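Long-range contacts in amino acid adenylation domain-containing protein (Bacillus stratosphericus LAMA 585, PDB 6ULY), which probably selects a branched-chain alpha-keto acid and activates it as the acyl adenylate in a nonribosomal depsipeptide synthetase: residues F72-S77 / P124-D129; L356-T361 / V378-L383; Y471-I476 / S486-C491. One frame throughout, in Å; residues are numbered along the deposited sequence.

Contact 1 (F72-S77 / P124-D129); sequences FFQFSS and PLILTD. With SO4 (sulfate ion), chain D.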
# COMPACT_ATOMS: atom_id res chain seq x y z
N PHE A 72 8.84 1.59 -23.10
CA PHE A 72 8.54 0.52 -22.15
C PHE A 72 9.33 -0.72 -22.54
O PHE A 72 9.04 -1.35 -23.56
CB PHE A 72 7.04 0.25 -22.14
CG PHE A 72 6.54 -0.36 -20.86
CD1 PHE A 72 6.03 0.44 -19.86
CD2 PHE A 72 6.58 -1.73 -20.67
CE1 PHE A 72 5.57 -0.11 -18.68
CE2 PHE A 72 6.12 -2.29 -19.48
CZ PHE A 72 5.61 -1.48 -18.49
N PHE A 73 10.32 -1.08 -21.72
CA PHE A 73 11.17 -2.22 -22.02
C PHE A 73 10.53 -3.52 -21.52
O PHE A 73 10.10 -3.61 -20.37
CB PHE A 73 12.55 -2.04 -21.37
CG PHE A 73 13.46 -1.11 -22.12
CD1 PHE A 73 12.96 -0.16 -22.99
CD2 PHE A 73 14.84 -1.20 -21.96
CE1 PHE A 73 13.80 0.69 -23.67
CE2 PHE A 73 15.69 -0.36 -22.64
CZ PHE A 73 15.17 0.59 -23.50
N GLN A 74 10.50 -4.53 -22.40
CA GLN A 74 10.00 -5.87 -22.08
C GLN A 74 10.92 -6.85 -22.80
O GLN A 74 10.63 -7.28 -23.92
CB GLN A 74 8.54 -6.03 -22.49
CG GLN A 74 7.56 -5.34 -21.56
CD GLN A 74 7.44 -6.06 -20.23
OE1 GLN A 74 6.56 -6.91 -20.05
NE2 GLN A 74 8.31 -5.72 -19.29
N PHE A 75 12.02 -7.21 -22.15
CA PHE A 75 13.10 -7.96 -22.78
C PHE A 75 13.37 -9.26 -22.04
O PHE A 75 13.25 -9.33 -20.81
CB PHE A 75 14.39 -7.14 -22.83
CG PHE A 75 14.35 -6.02 -23.83
CD1 PHE A 75 14.49 -6.28 -25.18
CD2 PHE A 75 14.16 -4.72 -23.42
CE1 PHE A 75 14.45 -5.26 -26.11
CE2 PHE A 75 14.11 -3.69 -24.34
CZ PHE A 75 14.26 -3.96 -25.69
N SER A 76 13.72 -10.29 -22.81
CA SER A 76 14.35 -11.49 -22.30
C SER A 76 15.83 -11.57 -22.67
O SER A 76 16.57 -12.31 -22.02
CB SER A 76 13.64 -12.74 -22.82
OG SER A 76 13.68 -12.79 -24.24
N SER A 77 16.26 -10.82 -23.68
CA SER A 77 17.64 -10.86 -24.16
C SER A 77 18.42 -9.69 -23.59
O SER A 77 18.03 -8.53 -23.77
CB SER A 77 17.68 -10.82 -25.69
OG SER A 77 18.95 -10.38 -26.13
N PRO A 124 3.13 4.22 -23.78
CA PRO A 124 4.39 4.30 -24.54
C PRO A 124 4.60 3.06 -25.39
O PRO A 124 4.08 1.98 -25.12
CB PRO A 124 5.45 4.40 -23.44
CG PRO A 124 4.85 3.68 -22.28
CD PRO A 124 3.36 3.94 -22.36
N LEU A 125 5.40 3.24 -26.44
CA LEU A 125 5.81 2.11 -27.25
C LEU A 125 6.48 1.07 -26.36
O LEU A 125 7.35 1.40 -25.55
CB LEU A 125 6.78 2.56 -28.35
CG LEU A 125 7.51 1.45 -29.11
CD1 LEU A 125 6.54 0.64 -29.95
CD2 LEU A 125 8.63 2.03 -29.97
N ILE A 126 6.07 -0.18 -26.51
CA ILE A 126 6.71 -1.29 -25.82
C ILE A 126 7.78 -1.86 -26.74
O ILE A 126 7.51 -2.19 -27.90
CB ILE A 126 5.69 -2.36 -25.41
CG1 ILE A 126 4.61 -1.76 -24.51
CG2 ILE A 126 6.41 -3.51 -24.71
CD1 ILE A 126 3.49 -2.71 -24.15
N LEU A 127 9.00 -1.95 -26.22
CA LEU A 127 10.15 -2.46 -26.94
C LEU A 127 10.54 -3.79 -26.32
O LEU A 127 10.65 -3.90 -25.09
CB LEU A 127 11.31 -1.47 -26.86
CG LEU A 127 12.24 -1.32 -28.05
CD1 LEU A 127 11.47 -1.02 -29.32
CD2 LEU A 127 13.24 -0.22 -27.75
N THR A 128 10.76 -4.81 -27.15
CA THR A 128 10.91 -6.17 -26.66
C THR A 128 11.77 -6.97 -27.63
O THR A 128 12.39 -6.42 -28.54
CB THR A 128 9.53 -6.82 -26.46
OG1 THR A 128 9.69 -8.22 -26.21
CG2 THR A 128 8.66 -6.61 -27.69
N ASP A 129 11.80 -8.28 -27.41
CA ASP A 129 12.54 -9.24 -28.21
C ASP A 129 11.65 -9.92 -29.24
O ASP A 129 10.42 -9.92 -29.13
CB ASP A 129 13.14 -10.33 -27.32
CG ASP A 129 14.20 -9.80 -26.41
OD1 ASP A 129 14.96 -8.91 -26.86
OD2 ASP A 129 14.29 -10.27 -25.26
S SO4 D . 21.31 -12.60 -24.73
O1 SO4 D . 20.20 -12.49 -25.65
O2 SO4 D . 20.84 -12.68 -23.37
O3 SO4 D . 22.14 -11.44 -24.87
O4 SO4 D . 22.08 -13.76 -25.01

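Contact 2 (L356-T361 / V378-L383); sequences LTFEET and VSFTEL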
# COMPACT_ATOMS: atom_id res chain seq x y z
N LEU A 356 28.39 -7.59 13.62
CA LEU A 356 28.12 -7.06 14.95
C LEU A 356 27.08 -7.93 15.64
O LEU A 356 26.05 -8.25 15.05
CB LEU A 356 27.64 -5.62 14.89
CG LEU A 356 28.62 -4.61 14.30
CD1 LEU A 356 27.93 -3.28 14.03
CD2 LEU A 356 29.81 -4.42 15.22
N THR A 357 27.35 -8.29 16.89
CA THR A 357 26.44 -9.09 17.70
C THR A 357 26.09 -8.32 18.96
O THR A 357 26.96 -7.74 19.61
CB THR A 357 27.06 -10.45 18.05
OG1 THR A 357 27.10 -11.27 16.88
CG2 THR A 357 26.25 -11.15 19.13
N PHE A 358 24.80 -8.33 19.31
CA PHE A 358 24.29 -7.57 20.44
C PHE A 358 23.31 -8.43 21.23
O PHE A 358 22.79 -9.43 20.74
CB PHE A 358 23.59 -6.28 20.00
CG PHE A 358 24.43 -5.38 19.15
CD1 PHE A 358 25.38 -4.56 19.72
CD2 PHE A 358 24.26 -5.35 17.78
CE1 PHE A 358 26.15 -3.72 18.94
CE2 PHE A 358 25.02 -4.51 16.99
CZ PHE A 358 25.97 -3.69 17.57
N GLU A 359 23.05 -7.99 22.46
CA GLU A 359 22.03 -8.63 23.28
C GLU A 359 20.65 -8.33 22.70
O GLU A 359 20.38 -7.21 22.26
CB GLU A 359 22.12 -8.13 24.72
CG GLU A 359 21.73 -9.17 25.76
CD GLU A 359 22.82 -10.21 25.99
OE1 GLU A 359 23.98 -9.95 25.62
OE2 GLU A 359 22.50 -11.29 26.54
N GLU A 360 19.79 -9.35 22.68
CA GLU A 360 18.42 -9.14 22.22
C GLU A 360 17.68 -8.15 23.12
O GLU A 360 16.76 -7.46 22.65
CB GLU A 360 17.66 -10.47 22.17
CG GLU A 360 17.91 -11.28 20.91
CD GLU A 360 17.09 -12.56 20.86
OE1 GLU A 360 16.74 -13.00 19.74
OE2 GLU A 360 16.80 -13.13 21.93
N THR A 361 18.06 -8.07 24.39
CA THR A 361 17.37 -7.17 25.31
C THR A 361 17.60 -5.71 24.96
O THR A 361 16.74 -4.86 25.22
CB THR A 361 17.84 -7.44 26.74
OG1 THR A 361 17.46 -8.76 27.13
CG2 THR A 361 17.23 -6.42 27.71
N VAL A 378 21.70 -11.41 18.71
CA VAL A 378 21.45 -11.22 17.29
C VAL A 378 22.74 -10.75 16.64
O VAL A 378 23.48 -9.95 17.22
CB VAL A 378 20.31 -10.21 17.03
CG1 VAL A 378 19.00 -10.74 17.57
CG2 VAL A 378 20.64 -8.86 17.67
N SER A 379 23.00 -11.25 15.44
CA SER A 379 24.19 -10.89 14.67
C SER A 379 23.76 -10.20 13.39
O SER A 379 22.94 -10.73 12.63
CB SER A 379 25.03 -12.13 14.35
OG SER A 379 25.64 -12.64 15.52
N PHE A 380 24.32 -9.02 13.15
CA PHE A 380 24.04 -8.24 11.95
C PHE A 380 25.31 -8.08 11.13
O PHE A 380 26.42 -7.98 11.68
CB PHE A 380 23.47 -6.86 12.29
CG PHE A 380 22.20 -6.91 13.08
CD1 PHE A 380 21.01 -7.28 12.48
CD2 PHE A 380 22.19 -6.56 14.42
CE1 PHE A 380 19.83 -7.32 13.21
CE2 PHE A 380 21.01 -6.59 15.15
CZ PHE A 380 19.83 -6.97 14.54
N THR A 381 25.15 -8.03 9.82
CA THR A 381 26.26 -7.79 8.91
C THR A 381 26.38 -6.29 8.65
O THR A 381 25.44 -5.67 8.15
CB THR A 381 26.05 -8.54 7.59
OG1 THR A 381 25.90 -9.94 7.85
CG2 THR A 381 27.24 -8.30 6.66
N GLU A 382 27.53 -5.72 9.00
CA GLU A 382 27.78 -4.32 8.69
C GLU A 382 27.76 -4.11 7.18
O GLU A 382 28.26 -4.94 6.42
CB GLU A 382 29.12 -3.87 9.26
CG GLU A 382 29.17 -3.82 10.78
CD GLU A 382 30.47 -3.24 11.31
OE1 GLU A 382 31.46 -4.00 11.46
OE2 GLU A 382 30.52 -2.02 11.57
N LEU A 383 27.17 -3.00 6.75
CA LEU A 383 27.08 -2.67 5.34
C LEU A 383 28.02 -1.54 4.95
O LEU A 383 28.08 -1.17 3.77
CB LEU A 383 25.63 -2.31 4.98
CG LEU A 383 24.62 -3.40 5.33
CD1 LEU A 383 23.22 -3.04 4.85
CD2 LEU A 383 25.03 -4.76 4.76

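Contact 3 (Y471-I476 / S486-C491); sequences YEIEAI and SFVAAC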
# COMPACT_ATOMS: atom_id res chain seq x y z
N TYR A 471 11.81 -10.55 18.89
CA TYR A 471 12.79 -11.24 19.78
C TYR A 471 12.13 -11.57 21.12
O TYR A 471 12.44 -12.62 21.72
CB TYR A 471 14.06 -10.40 20.00
CG TYR A 471 13.91 -9.25 20.95
CD1 TYR A 471 14.11 -9.41 22.32
CD2 TYR A 471 13.57 -7.98 20.49
CE1 TYR A 471 13.97 -8.34 23.20
CE2 TYR A 471 13.44 -6.91 21.36
CZ TYR A 471 13.63 -7.09 22.72
OH TYR A 471 13.50 -6.04 23.58
N GLU A 472 11.27 -10.68 21.60
CA GLU A 472 10.59 -10.80 22.92
C GLU A 472 9.49 -11.86 22.83
O GLU A 472 9.37 -12.67 23.77
CB GLU A 472 10.04 -9.42 23.30
CG GLU A 472 9.78 -9.23 24.78
CD GLU A 472 9.41 -7.80 25.11
OE1 GLU A 472 9.68 -6.91 24.27
OE2 GLU A 472 8.84 -7.58 26.20
N ILE A 473 8.73 -11.85 21.73
CA ILE A 473 7.64 -12.85 21.47
C ILE A 473 8.26 -14.24 21.43
O ILE A 473 7.72 -15.14 22.09
CB ILE A 473 6.89 -12.52 20.17
CG1 ILE A 473 6.18 -11.17 20.26
CG2 ILE A 473 5.91 -13.65 19.82
CD1 ILE A 473 5.57 -10.69 18.96
N GLU A 474 9.35 -14.41 20.69
CA GLU A 474 10.04 -15.71 20.55
C GLU A 474 10.56 -16.20 21.91
O GLU A 474 10.31 -17.36 22.26
CB GLU A 474 11.16 -15.61 19.53
CG GLU A 474 10.66 -15.41 18.11
CD GLU A 474 11.76 -14.97 17.16
OE1 GLU A 474 12.89 -14.73 17.64
OE2 GLU A 474 11.48 -14.86 15.94
N ALA A 475 11.24 -15.35 22.68
CA ALA A 475 11.73 -15.72 24.02
C ALA A 475 10.56 -16.26 24.86
O ALA A 475 10.73 -17.33 25.47
CB ALA A 475 12.40 -14.54 24.70
N ILE A 476 9.42 -15.56 24.88
CA ILE A 476 8.25 -15.97 25.72
C ILE A 476 7.70 -17.29 25.19
O ILE A 476 7.39 -18.17 26.02
CB ILE A 476 7.18 -14.87 25.78
CG1 ILE A 476 7.63 -13.74 26.72
CG2 ILE A 476 5.83 -15.45 26.21
CD1 ILE A 476 7.17 -12.38 26.29
N SER A 486 11.39 -21.07 18.02
CA SER A 486 10.20 -20.32 17.54
C SER A 486 10.62 -19.26 16.52
O SER A 486 11.79 -18.82 16.53
CB SER A 486 9.47 -19.70 18.70
OG SER A 486 10.32 -18.82 19.42
N PHE A 487 9.69 -18.86 15.67
CA PHE A 487 9.88 -17.78 14.68
C PHE A 487 8.53 -17.10 14.49
O PHE A 487 7.55 -17.76 14.09
CB PHE A 487 10.47 -18.34 13.37
CG PHE A 487 10.77 -17.33 12.29
CD1 PHE A 487 11.95 -16.59 12.29
CD2 PHE A 487 9.88 -17.13 11.24
CE1 PHE A 487 12.22 -15.67 11.29
CE2 PHE A 487 10.15 -16.21 10.24
CZ PHE A 487 11.32 -15.48 10.27
N VAL A 488 8.47 -15.81 14.80
CA VAL A 488 7.24 -14.99 14.65
C VAL A 488 7.36 -14.09 13.40
O VAL A 488 8.42 -13.48 13.20
CB VAL A 488 6.97 -14.18 15.94
CG1 VAL A 488 8.08 -13.19 16.25
CG2 VAL A 488 5.61 -13.49 15.90
N ALA A 489 6.34 -14.06 12.56
CA ALA A 489 6.14 -13.02 11.52
C ALA A 489 4.79 -12.37 11.80
O ALA A 489 3.83 -13.10 12.08
CB ALA A 489 6.22 -13.62 10.13
N ALA A 490 4.72 -11.04 11.79
CA ALA A 490 3.43 -10.32 11.87
C ALA A 490 2.65 -10.67 10.60
O ALA A 490 3.26 -11.27 9.67
CB ALA A 490 3.63 -8.84 12.03
N CYS A 491 1.34 -10.39 10.54
CA CYS A 491 0.50 -10.74 9.36
C CYS A 491 -0.80 -9.93 9.30
O CYS A 491 -1.71 -10.24 10.10
CB CYS A 491 0.12 -12.21 9.38
SG CYS A 491 0.48 -13.08 7.83

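Contact 1 (F72-S77 / P124-D129)
Asp129 closes the C-terminal end of a parallel strand pair, in a mixed beta sheet flanked by helices, by folding its carboxylate back onto Ser76 and Ser77. Asp129 OD2 alone accepts three bonds: Ser76 N at 2.5 Å, Ser77 N at 2.6 Å and Ser76 OG at 2.8 Å. Ser76 N arrives almost along the C-O bond; Ser76 OG comes from the anti side and Ser77 N from the syn side, each tilted by more than 20° from the carboxylate plane. With chi1 at -67°, Asp129 CG stands beside its own N and OD2 reaches both serine amides. Asp129 OD1, buried without a polar partner in the model, sits at the edge of the Phe75 ring, 3.2 Å from Phe75 CD1. Over one face of that ring lies Thr128 CA, 4.1 Å from the centroid, a CH-pi contact.

Behind this end Phe72 pairs with Ile126 and Phe73 with Leu127, through Phe72 N to Leu125 O, Leu127 N to Phe72 O (2.7 Å) and Gln74 N to Leu127 O (2.8 Å). Further out, Ser77 OG caps Ala80 N and meets a sulfate, probably from the crystallisation liquor, also held by Asn78 N, His79 N and Arg245. Gln74 OE1 bonds to Tyr104 OH and NE2 to Ser99 O; the chain, bent at chi2 (-72°), also brings Gln74 NE2 within 3.0 Å of Phe73 O, on a lone pair.

Contact 2 (L356-T361 / V378-L383)
Leu356 O receives the Phe380 N-H at 2.7 Å in a nearly straight bond (171° at the hydrogen), and the same two residues are joined the other way by Leu356 N to Phe380 O at 2.8 Å. This is one antiparallel hydrogen-bonded pair. The next is Phe358 with Val378, where Phe358 N to Val378 O and Val378 N to Phe358 O both measure 3.0 Å. Between them, Thr357 and Ser379 form a non-hydrogen-bonded pair whose hydroxyls meet on the other face of the ribbon; the modelled Thr357 OG1 to Ser379 OG separation of 2.4 Å is very short, so its exact length is doubtful.

The apolar face carries Leu356, Phe358, Val378 and Phe380. Phe358 and Phe380 approach edge against edge rather than stacking: CD2 of Phe358 lies 4.1 Å from CD2 of Phe380, each near the plane of the other ring. The ring of Phe358 also meets that of Phe445, with planes about 85° apart, while Phe380 packs on Thr452 and Thr454. At one end, Leu356 CD1 rests on the aliphatic part of Glu382, 3.5 Å from Glu382 CG, the two side chains crossing at about a right angle. Glu382 is extended beyond CG (chi2 -174°); its carboxylate also lies against Leu356 CD1, while OE2 forms a salt bridge with Arg450. At the other end Glu360 CG, in a poorly ordered side chain, lies 3.6 Å from Val378 CG1.

The whole is a two-stranded antiparallel beta ribbon with a long connection, packed by one face on strand 450-456 and strand 438-447 of the adenylation domain and leading into Leu383 of the acyl-adenylate pocket.

Contact 3 (Y471-I476 / S486-C491)
Ile473 and Val488 make the buried apolar part of this helix-on-sheet contact: Ile473 CG2 lies 3.9 Å from Val488 CG2, with the side chains crossing at about a right angle. In Val488, chi1 of 63° sets CG2 against Ile473 and CG1 beside Glu474 CG and OE2. Leu505 of the neighbouring strand touches both Ile473 and Val488, filling the core between helix and sheet.

The polar part, around the partly exposed Glu474 and Ser486, is looser. The extended chain of Glu474 lays its CG 3.9 Å from Val488 CG1 and reaches the strand backbone, where Glu474 OE2 accepts a straight but long and weak bond from Val488 N (3.4 Å, 166° at the hydrogen). Ser486 OG gives a second weak bond to Glu474 O, at 3.2 Å.

Helix 470-477 and strand 483-491 belong to a small alpha/beta unit, consistent with the C-terminal subdomain of adenylating enzymes. With both polar bonds weak, the chemistry implies that the contact rests on van der Waals packing, including the aliphatic part of Glu474, more than on directed bonds.

The three contacts follow one another along the chain without overlap. Contact 1 is remote: its centre lies about 43 Å from that of contact 2 and about 44 Å from that of contact 3, on the opposite side of the chain's centre. Contacts 2 and 3 are neighbours, with centres about 17 Å apart, and they touch where Tyr471 CE1 packs 3.0 Å from Glu360 O, so the ribbon's loop end meets the helix. Contact 2 reaches the acyl adenylate through Leu383, which touches it. The side chain of Phe380 is about 9 Å from the bound acyl adenylate. At the end of contact 3's strand, Cys491 forms a disulfide with Cys491 of the second subunit.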